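Local coordinates for protein 2-keto-3-deoxygluconate kinase (Thermotoga maritima, PDB 2AFB) that probably transfers phosphate from ATP to 2-keto-3-deoxygluconate, as a sugar kinase of the pfkB (ribokinase) family, at residues A[46-51]-A[327-332]; A[102-105]-A[110-113]; A[182-185]-A[191-194]; A[252-257]-A[321-326]. One frame throughout, in Å; residues are numbered along the deposited sequence.

Contacts 1 and 4 lie about 14 Å apart between centres and touch: Lys322 NZ of contact 4 probably bonds to Gly327 O of contact 1. Residues 321-332 run on through both, linking the end of helix 308-322 to helix 46-56. Along the chain, contacts 2, 3 and 4 open and close in that order between the two halves of contact 1. Contact 2 belongs to the small four-stranded sheet, about 14 Å from contact 4 between centres. Contact 3 lies beside the large sheet, its centre about 24 or 25 Å from those of the others. Contact 1 thus joins a helix from early in the chain to a loop near its C-terminal end, and both it and contact 4 also reach a second subunit.

Contact 1 (A[46-51]-A[327-332]); sequences AEANVA and GDFVVL
Asn49 OD1 meets the Phe329 ring at its edge, near the ring plane, 3.0 Å from CE1. The amide stands steeply to the ring, with the planes 76° apart. Ala48 O comes to the ring obliquely. His79 stacks on the ring and Phe83 meets it edge-to-face. The contact joins helix 46-56 to the loop before helix 334-341 in the core of the ribokinase-like fold. It also reaches Asp292, in the Gly-Ala-Gly-Asp sequence where pfkB kinases carry their likely catalytic base. Asn49 ND2 bonds to Asp292 OD2. Its OD1 accepts Gly45 N, which helps fix which way round the amide lies. CG of Asn49 is anti to the carbonyl carbon (chi1 -59°), and this swings the amide across to the 327-332 loop. There OD1 also lies 3.4 Å from Asp328 CB. The Asp328 carboxylate is held on both oxygens, OD1 by a salt bridge to Arg24 and OD2 by Tyr100 OH. One water links the two side chains, accepting from Asn49 ND2 at 3.2 Å and donating to Asp328 OD2 at 2.8 Å. A leucine in place of Asn49 would probably leave Gly45 N and Asp292 OD2 without this amide partner and break the water link to Asp328. A second water donates to Asn49 O at 2.8 Å and accepts from Val330 N at 2.9 Å.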
loop_
_atom_site.group_PDB
_atom_site.type_symbol
_atom_site.label_atom_id
_atom_site.label_comp_id
_atom_site.label_asym_id
_atom_site.label_seq_id
_atom_site.Cartn_x
_atom_site.Cartn_y
_atom_site.Cartn_z
ATOM N N ALA A 46 -6.062 26.817 -5.660
ATOM C CA ALA A 46 -6.497 27.359 -6.976
ATOM C C ALA A 46 -5.354 28.036 -7.765
ATOM O O ALA A 46 -4.994 27.605 -8.879
ATOM C CB ALA A 46 -7.658 28.350 -6.772
ATOM N N GLU A 47 -4.752 29.046 -7.148
ATOM C CA GLU A 47 -3.657 29.785 -7.781
ATOM C C GLU A 47 -2.342 29.013 -7.832
ATOM O O GLU A 47 -1.593 29.142 -8.811
ATOM C CB GLU A 47 -3.481 31.182 -7.167
ATOM C CG GLU A 47 -4.798 32.002 -7.073
ATOM C CD GLU A 47 -5.539 31.821 -5.735
ATOM O OE1 GLU A 47 -5.243 30.855 -4.958
ATOM O OE2 GLU A 47 -6.419 32.652 -5.465
ATOM N N ALA A 48 -2.102 28.111 -6.883
ATOM C CA ALA A 48 -0.935 27.233 -6.987
ATOM C C ALA A 48 -1.061 26.305 -8.181
ATOM O O ALA A 48 -0.092 26.070 -8.880
ATOM C CB ALA A 48 -0.647 26.432 -5.700
ATOM N N ASN A 49 -2.258 25.796 -8.402
ATOM C CA ASN A 49 -2.521 24.879 -9.479
ATOM C C ASN A 49 -2.298 25.562 -10.856
ATOM O O ASN A 49 -1.767 24.958 -11.807
ATOM C CB ASN A 49 -3.940 24.342 -9.385
ATOM C CG ASN A 49 -4.257 23.591 -8.066
ATOM O OD1 ASN A 49 -3.377 23.177 -7.312
ATOM N ND2 ASN A 49 -5.555 23.408 -7.815
ATOM N N VAL A 50 -2.640 26.830 -10.932
ATOM C CA VAL A 50 -2.421 27.636 -12.146
ATOM C C VAL A 50 -0.932 27.788 -12.410
ATOM O O VAL A 50 -0.452 27.596 -13.539
ATOM C CB VAL A 50 -3.118 29.016 -12.032
ATOM C CG1 VAL A 50 -2.784 29.903 -13.245
ATOM C CG2 VAL A 50 -4.597 28.825 -11.904
ATOM N N ALA A 51 -0.186 28.112 -11.375
ATOM C CA ALA A 51 1.256 28.244 -11.502
ATOM C C ALA A 51 1.863 26.919 -11.989
ATOM O O ALA A 51 2.765 26.884 -12.833
ATOM C CB ALA A 51 1.882 28.656 -10.136
ATOM N N GLY A 327 -4.639 14.145 -8.016
ATOM C CA GLY A 327 -4.046 15.333 -7.428
ATOM C C GLY A 327 -4.628 16.620 -7.948
ATOM O O GLY A 327 -5.663 16.618 -8.620
ATOM N N ASP A 328 -3.973 17.729 -7.595
ATOM C CA ASP A 328 -4.489 19.065 -7.885
ATOM C C ASP A 328 -3.784 19.679 -9.125
ATOM O O ASP A 328 -4.320 20.567 -9.787
ATOM C CB ASP A 328 -4.296 20.012 -6.661
ATOM C CG ASP A 328 -5.171 19.672 -5.453
ATOM O OD1 ASP A 328 -5.686 18.565 -5.366
ATOM O OD2 ASP A 328 -5.338 20.532 -4.547
ATOM N N PHE A 329 -2.569 19.231 -9.409
ATOM C CA PHE A 329 -1.758 19.815 -10.465
ATOM C C PHE A 329 -1.883 18.931 -11.722
ATOM O O PHE A 329 -1.993 17.714 -11.622
ATOM C CB PHE A 329 -0.285 19.787 -10.006
ATOM C CG PHE A 329 0.099 20.788 -8.937
ATOM C CD1 PHE A 329 -0.822 21.633 -8.302
ATOM C CD2 PHE A 329 1.427 20.842 -8.510
ATOM C CE1 PHE A 329 -0.416 22.524 -7.320
ATOM C CE2 PHE A 329 1.828 21.759 -7.532
ATOM C CZ PHE A 329 0.911 22.612 -6.962
ATOM N N VAL A 330 -1.829 19.527 -12.904
ATOM C CA VAL A 330 -1.701 18.758 -14.135
ATOM C C VAL A 330 -0.286 18.186 -14.231
ATOM O O VAL A 330 0.687 18.766 -13.717
ATOM C CB VAL A 330 -1.937 19.598 -15.435
ATOM C CG1 VAL A 330 -3.319 20.198 -15.457
ATOM C CG2 VAL A 330 -0.852 20.690 -15.638
ATOM N N VAL A 331 -0.194 17.028 -14.861
ATOM C CA VAL A 331 1.054 16.500 -15.397
ATOM C C VAL A 331 0.727 16.355 -16.874
ATOM O O VAL A 331 0.032 15.414 -17.249
ATOM C CB VAL A 331 1.392 15.102 -14.781
ATOM C CG1 VAL A 331 2.589 14.484 -15.398
ATOM C CG2 VAL A 331 1.547 15.204 -13.276
ATOM N N LEU A 332 1.140 17.330 -17.688
ATOM C CA LEU A 332 0.759 17.391 -19.087
ATOM C C LEU A 332 1.864 18.061 -19.870
ATOM O O LEU A 332 2.570 18.927 -19.330
ATOM C CB LEU A 332 -0.527 18.209 -19.242
ATOM C CG LEU A 332 -1.845 17.488 -18.954
ATOM C CD1 LEU A 332 -3.023 18.441 -19.211
ATOM C CD2 LEU A 332 -1.977 16.226 -19.744
HETATM O O HOH W 1 -2.391 22.416 -12.813
HETATM O O HOH W 2 -7.003 22.666 -5.110
#

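Contact 2 (A[102-105]-A[110-113])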
loop_
_atom_site.group_PDB
_atom_site.type_symbol
_atom_site.label_atom_id
_atom_site.label_comp_id
_atom_site.label_asym_id
_atom_site.label_seq_id
_atom_site.Cartn_x
_atom_site.Cartn_y
_atom_site.Cartn_z
ATOM N N LEU A 102 -10.276 15.474 1.580
ATOM C CA LEU A 102 -11.131 15.263 0.439
ATOM C C LEU A 102 -11.525 13.804 0.302
ATOM O O LEU A 102 -10.650 12.915 0.239
ATOM C CB LEU A 102 -10.399 15.711 -0.825
ATOM C CG LEU A 102 -11.100 15.281 -2.124
ATOM C CD1 LEU A 102 -12.279 16.198 -2.334
ATOM C CD2 LEU A 102 -10.094 15.394 -3.323
ATOM N N GLU A 103 -12.840 13.558 0.254
ATOM C CA GLU A 103 -13.401 12.260 -0.071
ATOM C C GLU A 103 -13.780 12.347 -1.498
ATOM O O GLU A 103 -14.630 13.155 -1.874
ATOM C CB GLU A 103 -14.654 11.944 0.702
ATOM C CG GLU A 103 -14.469 11.677 2.174
ATOM C CD GLU A 103 -15.801 11.382 2.904
ATOM O OE1 GLU A 103 -16.889 11.822 2.414
ATOM O OE2 GLU A 103 -15.745 10.742 3.982
ATOM N N ILE A 104 -13.172 11.502 -2.310
ATOM C CA ILE A 104 -13.485 11.479 -3.730
ATOM C C ILE A 104 -14.736 10.607 -3.959
ATOM O O ILE A 104 -14.761 9.387 -3.623
ATOM C CB ILE A 104 -12.301 10.962 -4.555
ATOM C CG1 ILE A 104 -11.109 11.898 -4.327
ATOM C CG2 ILE A 104 -12.673 10.870 -6.027
ATOM C CD1 ILE A 104 -9.838 11.381 -4.910
ATOM N N GLY A 105 -15.759 11.240 -4.521
ATOM C CA GLY A 105 -17.057 10.587 -4.624
ATOM C C GLY A 105 -17.148 9.638 -5.839
ATOM O O GLY A 105 -16.224 9.476 -6.625
ATOM N N PRO A 110 -21.543 12.485 -3.918
ATOM C CA PRO A 110 -20.571 13.508 -4.295
ATOM C C PRO A 110 -19.262 13.495 -3.514
ATOM O O PRO A 110 -19.164 12.914 -2.435
ATOM C CB PRO A 110 -21.323 14.836 -4.058
ATOM C CG PRO A 110 -22.420 14.522 -3.179
ATOM C CD PRO A 110 -22.758 13.063 -3.315
ATOM N N SER A 111 -18.260 14.134 -4.091
ATOM C CA SER A 111 -17.001 14.391 -3.389
ATOM C C SER A 111 -17.318 15.272 -2.209
ATOM O O SER A 111 -18.275 16.022 -2.251
ATOM C CB SER A 111 -15.957 15.038 -4.308
ATOM O OG SER A 111 -15.445 14.021 -5.172
ATOM N N LYS A 112 -16.575 15.135 -1.128
ATOM C CA LYS A 112 -16.871 15.893 0.093
ATOM C C LYS A 112 -15.554 16.444 0.568
ATOM O O LYS A 112 -14.516 15.744 0.507
ATOM C CB LYS A 112 -17.530 15.002 1.150
ATOM C CG LYS A 112 -17.762 15.667 2.515
ATOM C CD LYS A 112 -18.481 14.730 3.493
ATOM C CE LYS A 112 -18.655 15.324 4.902
ATOM N NZ LYS A 112 -19.706 16.400 4.943
ATOM N N VAL A 113 -15.572 17.716 0.938
ATOM C CA VAL A 113 -14.411 18.397 1.465
ATOM C C VAL A 113 -14.714 18.778 2.913
ATOM O O VAL A 113 -15.746 19.334 3.209
ATOM C CB VAL A 113 -14.033 19.686 0.681
ATOM C CG1 VAL A 113 -12.698 20.249 1.231
ATOM C CG2 VAL A 113 -13.880 19.420 -0.816
HETATM O O HOH W 3 -18.484 11.626 0.052
#
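Glu103 and Lys112 satisfy each other's backbone. Glu103 N donates to Lys112 O at 2.8 Å with a nearly straight bond. Lys112 N returns the bond to Glu103 O at 2.9 Å. Each carbonyl also takes a CA-H contact: Leu102 CA lies 3.4 Å from Lys112 O, and Ser111 CA lies close to Glu103 O. Past the paired residues a side chain takes over. Gly105 N donates to Ser111 OG at 2.9 Å, with an angle of 168° at the hydrogen. Ser111 OG sits anti to its own carbonyl carbon (chi1 -76°), which lays it beside the 102-105 backbone. These bonds close a beta hairpin of strands 99-103 and 112-116, two of the four in the small sheet; in pfkB kinases such a sheet forms the lid over the sugar site. Its Glu103 and Lys112 side chains run alongside, pointing the same way. Their charged ends do not meet. Glu103 OE1 instead forms a salt bridge with Arg32, and OE2 accepts Ile33 N. A water donates to both Glu103 OE1 and Pro110 O, at 2.9 Å each. On the other face, Leu102 CD1 packs against Val113 CG2 at 3.9 Å.

Contact 3 (A[182-185]-A[191-194])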
loop_
_atom_site.group_PDB
_atom_site.type_symbol
_atom_site.label_atom_id
_atom_site.label_comp_id
_atom_site.label_asym_id
_atom_site.label_seq_id
_atom_site.Cartn_x
_atom_site.Cartn_y
_atom_site.Cartn_z
ATOM N N ARG A 182 -18.994 29.054 1.361
ATOM C CA ARG A 182 -18.350 28.728 2.667
ATOM C C ARG A 182 -17.545 29.916 3.180
ATOM O O ARG A 182 -17.405 30.110 4.387
ATOM C CB ARG A 182 -17.421 27.501 2.574
ATOM N N LEU A 183 -17.051 30.737 2.264
ATOM C CA LEU A 183 -16.073 31.764 2.625
ATOM C C LEU A 183 -16.685 33.140 2.888
ATOM O O LEU A 183 -16.188 33.893 3.718
ATOM C CB LEU A 183 -14.997 31.825 1.538
ATOM C CG LEU A 183 -14.048 30.623 1.549
ATOM C CD1 LEU A 183 -13.183 30.615 0.298
ATOM C CD2 LEU A 183 -13.144 30.639 2.805
ATOM N N TRP A 184 -17.742 33.469 2.165
ATOM C CA TRP A 184 -18.421 34.751 2.306
ATOM C C TRP A 184 -19.772 34.761 1.601
ATOM O O TRP A 184 -20.054 33.877 0.791
ATOM C CB TRP A 184 -17.550 35.921 1.827
ATOM C CG TRP A 184 -16.898 35.840 0.484
ATOM C CD1 TRP A 184 -17.039 34.864 -0.486
ATOM C CD2 TRP A 184 -16.022 36.810 -0.062
ATOM N NE1 TRP A 184 -16.291 35.184 -1.593
ATOM C CE2 TRP A 184 -15.646 36.368 -1.357
ATOM C CE3 TRP A 184 -15.508 38.025 0.413
ATOM C CZ2 TRP A 184 -14.774 37.093 -2.176
ATOM C CZ3 TRP A 184 -14.634 38.754 -0.417
ATOM C CH2 TRP A 184 -14.284 38.283 -1.693
ATOM N N THR A 185 -20.591 35.761 1.928
ATOM C CA THR A 185 -21.876 35.950 1.285
ATOM C C THR A 185 -21.665 36.657 -0.031
ATOM O O THR A 185 -20.625 37.282 -0.256
ATOM C CB THR A 185 -22.867 36.744 2.159
ATOM O OG1 THR A 185 -22.435 38.102 2.314
ATOM C CG2 THR A 185 -23.024 36.079 3.526
ATOM N N LYS A 191 -19.053 43.316 -2.597
ATOM C CA LYS A 191 -18.503 44.555 -2.036
ATOM C C LYS A 191 -16.983 44.622 -2.292
ATOM O O LYS A 191 -16.462 45.676 -2.591
ATOM C CB LYS A 191 -18.829 44.711 -0.530
ATOM C CG LYS A 191 -19.911 45.792 -0.182
ATOM C CD LYS A 191 -21.397 45.294 -0.263
ATOM C CE LYS A 191 -21.981 45.264 -1.707
ATOM N NZ LYS A 191 -22.873 44.076 -1.969
ATOM N N VAL A 192 -16.304 43.484 -2.199
ATOM C CA VAL A 192 -14.848 43.387 -2.339
ATOM C C VAL A 192 -14.353 43.182 -3.781
ATOM O O VAL A 192 -13.348 43.762 -4.213
ATOM C CB VAL A 192 -14.291 42.196 -1.458
ATOM C CG1 VAL A 192 -12.801 41.969 -1.707
ATOM C CG2 VAL A 192 -14.550 42.482 0.043
HETATM N N MSE A 193 -15.042 42.338 -4.527
HETATM C CA MSE A 193 -14.535 41.943 -5.828
HETATM C C MSE A 193 -14.842 42.937 -6.947
HETATM O O MSE A 193 -14.120 43.009 -7.927
HETATM C CB MSE A 193 -15.109 40.596 -6.177
HETATM C CG MSE A 193 -14.670 39.528 -5.187
HETATM SE SE MSE A 193 -12.707 39.052 -5.457
HETATM C CE MSE A 193 -12.844 38.055 -7.269
ATOM N N ILE A 194 -15.936 43.668 -6.831
ATOM C CA ILE A 194 -16.336 44.569 -7.907
ATOM C C ILE A 194 -15.280 45.643 -8.051
ATOM O O ILE A 194 -14.781 45.826 -9.147
ATOM C CB ILE A 194 -17.792 45.086 -7.740
ATOM C CG1 ILE A 194 -18.729 44.024 -8.296
ATOM C CG2 ILE A 194 -18.023 46.436 -8.461
ATOM C CD1 ILE A 194 -20.154 44.055 -7.780
#
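The selenium of Met193, a selenomethionine, stands at the edge of the Trp184 six-membered ring. SE is 5.4 Å from the ring centroid and 83° off the ring normal. This is a Met-aromatic contact made edge-on. The indole gets there by an uncommon torsion: CG of Trp184 lies between the backbone N and the carbonyl carbon (chi1 50°), and the outer ring is carried to the helix. Its far corner does the touching. Trp184 CZ3 lies 3.6 Å from Val192 CB, and Val192 CG1 lies in the ring plane at the edge. Trp184 CH2 reaches Met193 CG at 3.7 Å. The Met193 chain bends at chi2 and chi3 and crosses the indole at about a right angle. No hydrogen bond spans the two segments; apolar packing and the selenium-aromatic contact make up the contact. The chain between them is short. Thr185, next to the tryptophan, is the N-cap of helix 186-196, and its OG1 caps Glu188 N. The loop after strand 172-176 therefore folds back on the helix it leads into. Pro149 and Pro150, from the loop between strand 139-145 and helix 155-169, also pack against Trp184.

Contact 4 (A[252-257]-A[321-326])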
loop_
_atom_site.group_PDB
_atom_site.type_symbol
_atom_site.label_atom_id
_atom_site.label_comp_id
_atom_site.label_asym_id
_atom_site.label_seq_id
_atom_site.Cartn_x
_atom_site.Cartn_y
_atom_site.Cartn_z
ATOM N N THR A 252 -16.375 28.370 -17.964
ATOM C CA THR A 252 -16.400 26.911 -17.929
ATOM C C THR A 252 -17.852 26.448 -17.906
ATOM O O THR A 252 -18.711 27.083 -17.330
ATOM C CB THR A 252 -15.664 26.341 -16.731
ATOM O OG1 THR A 252 -16.168 26.915 -15.514
ATOM C CG2 THR A 252 -14.188 26.613 -16.803
ATOM N N LEU A 253 -18.099 25.303 -18.525
ATOM C CA LEU A 253 -19.450 24.755 -18.651
ATOM C C LEU A 253 -19.473 23.232 -18.259
ATOM O O LEU A 253 -19.273 22.346 -19.082
ATOM C CB LEU A 253 -19.935 24.991 -20.064
ATOM C CG LEU A 253 -19.627 26.373 -20.749
ATOM C CD1 LEU A 253 -19.645 26.308 -22.284
ATOM C CD2 LEU A 253 -20.615 27.397 -20.311
ATOM N N ARG A 254 -19.737 22.979 -16.986
ATOM C CA ARG A 254 -19.797 21.638 -16.426
ATOM C C ARG A 254 -21.226 21.182 -16.362
ATOM O O ARG A 254 -22.069 21.908 -15.841
ATOM C CB ARG A 254 -19.277 21.655 -15.006
ATOM C CG ARG A 254 -19.163 20.284 -14.404
ATOM C CD ARG A 254 -18.623 20.333 -12.972
ATOM N NE ARG A 254 -17.198 20.680 -12.860
ATOM C CZ ARG A 254 -16.147 19.905 -13.207
ATOM N NH1 ARG A 254 -16.298 18.696 -13.787
ATOM N NH2 ARG A 254 -14.908 20.362 -12.988
ATOM N N GLU A 255 -21.501 19.969 -16.843
ATOM C CA GLU A 255 -22.815 19.360 -16.668
ATOM C C GLU A 255 -22.617 18.137 -15.798
ATOM O O GLU A 255 -22.076 17.129 -16.247
ATOM C CB GLU A 255 -23.431 18.982 -18.006
ATOM C CG GLU A 255 -23.279 20.044 -19.072
ATOM C CD GLU A 255 -23.650 19.548 -20.473
ATOM O OE1 GLU A 255 -24.550 18.661 -20.560
ATOM O OE2 GLU A 255 -23.032 20.052 -21.457
ATOM N N SER A 256 -23.043 18.245 -14.541
ATOM C CA SER A 256 -22.676 17.273 -13.515
ATOM C C SER A 256 -23.671 16.109 -13.428
ATOM O O SER A 256 -24.469 16.033 -12.505
ATOM C CB SER A 256 -22.479 17.976 -12.162
ATOM O OG SER A 256 -21.463 17.337 -11.400
ATOM N N ILE A 257 -23.569 15.191 -14.382
ATOM C CA ILE A 257 -24.405 13.977 -14.426
ATOM C C ILE A 257 -24.319 13.105 -13.133
ATOM O O ILE A 257 -25.358 12.662 -12.607
ATOM C CB ILE A 257 -24.072 13.063 -15.671
ATOM C CG1 ILE A 257 -24.047 13.860 -16.998
ATOM C CG2 ILE A 257 -25.059 11.889 -15.758
ATOM C CD1 ILE A 257 -25.198 14.871 -17.172
ATOM N N LEU A 321 -8.406 16.917 -19.637
ATOM C CA LEU A 321 -7.337 15.991 -19.244
ATOM C C LEU A 321 -7.024 16.046 -17.756
ATOM O O LEU A 321 -6.786 15.003 -17.138
ATOM C CB LEU A 321 -6.077 16.201 -20.079
ATOM C CG LEU A 321 -6.160 15.755 -21.557
ATOM C CD1 LEU A 321 -5.044 16.345 -22.382
ATOM C CD2 LEU A 321 -6.114 14.241 -21.701
ATOM N N LYS A 322 -7.058 17.220 -17.147
ATOM C CA LYS A 322 -6.832 17.294 -15.708
ATOM C C LYS A 322 -7.788 16.327 -14.974
ATOM O O LYS A 322 -7.388 15.685 -14.021
ATOM C CB LYS A 322 -7.006 18.743 -15.165
ATOM C CG LYS A 322 -6.874 18.912 -13.642
ATOM C CD LYS A 322 -5.629 18.244 -13.054
ATOM C CE LYS A 322 -5.761 17.824 -11.581
ATOM N NZ LYS A 322 -6.711 16.703 -11.214
ATOM N N HIS A 323 -9.022 16.186 -15.451
ATOM C CA HIS A 323 -10.020 15.339 -14.775
ATOM C C HIS A 323 -9.509 13.889 -14.649
ATOM O O HIS A 323 -10.059 13.110 -13.855
ATOM C CB HIS A 323 -11.332 15.287 -15.526
ATOM C CG HIS A 323 -12.198 16.508 -15.415
ATOM N ND1 HIS A 323 -11.986 17.656 -16.162
ATOM C CD2 HIS A 323 -13.339 16.714 -14.725
ATOM C CE1 HIS A 323 -12.956 18.518 -15.918
ATOM N NE2 HIS A 323 -13.775 17.985 -15.028
ATOM N N THR A 324 -8.465 13.537 -15.428
ATOM C CA THR A 324 -7.931 12.150 -15.530
ATOM C C THR A 324 -6.710 11.894 -14.663
ATOM O O THR A 324 -6.208 10.744 -14.603
ATOM C CB THR A 324 -7.536 11.764 -17.012
ATOM O OG1 THR A 324 -6.397 12.522 -17.423
ATOM C CG2 THR A 324 -8.689 12.089 -17.975
ATOM N N ILE A 325 -6.222 12.957 -14.047
ATOM C CA ILE A 325 -4.928 12.973 -13.328
ATOM C C ILE A 325 -5.153 13.177 -11.816
ATOM O O ILE A 325 -5.681 14.225 -11.434
ATOM C CB ILE A 325 -4.042 14.085 -13.908
ATOM C CG1 ILE A 325 -3.730 13.790 -15.370
ATOM C CG2 ILE A 325 -2.690 14.243 -13.234
ATOM C CD1 ILE A 325 -3.132 14.991 -16.036
ATOM N N PRO A 326 -4.762 12.163 -10.977
ATOM C CA PRO A 326 -4.816 12.243 -9.519
ATOM C C PRO A 326 -4.048 13.454 -8.991
ATOM O O PRO A 326 -3.015 13.810 -9.536
ATOM C CB PRO A 326 -4.144 10.942 -9.052
ATOM C CG PRO A 326 -4.309 9.977 -10.202
ATOM C CD PRO A 326 -4.229 10.848 -11.427
#
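The two backbones stay well apart, Arg254 CA to His323 CA being 11.7 Å, with strand 248-255 facing a type I turn from Lys322 to Ile325. Arg254 and His323 bridge the space from opposite directions. Arg254 NH1 donates to His323 NE2 at 2.9 Å, with an angle of 149° at the hydrogen. NH1 lies in the imidazole plane, but the guanidinium is turned 59° from the ring. Arg254 NH2 adds a weak bond to the same NE2 at 3.3 Å. With CG anti to the backbone N (chi1 -174°) the Arg254 chain runs out extended, and its bend at chi3 brings the guanidinium to NE2. NH1 also bonds Asn262 OD1, and His323 ND1 bonds Ser319 O, so both imidazole nitrogens are engaged. A methionine in place of Arg254 would probably leave His323 NE2 and Asn262 OD1 without this donor. The turn has its own bonds: Thr324 OG1 and Thr324 N both donate to Leu321 O, and Lys322 NZ donates to Ile325 O at 2.7 Å. The contact ties the C-terminal end of a strand of the large sheet to the end of helix 308-322. In pfkB kinases this part of the fold probably borders the nucleotide pocket.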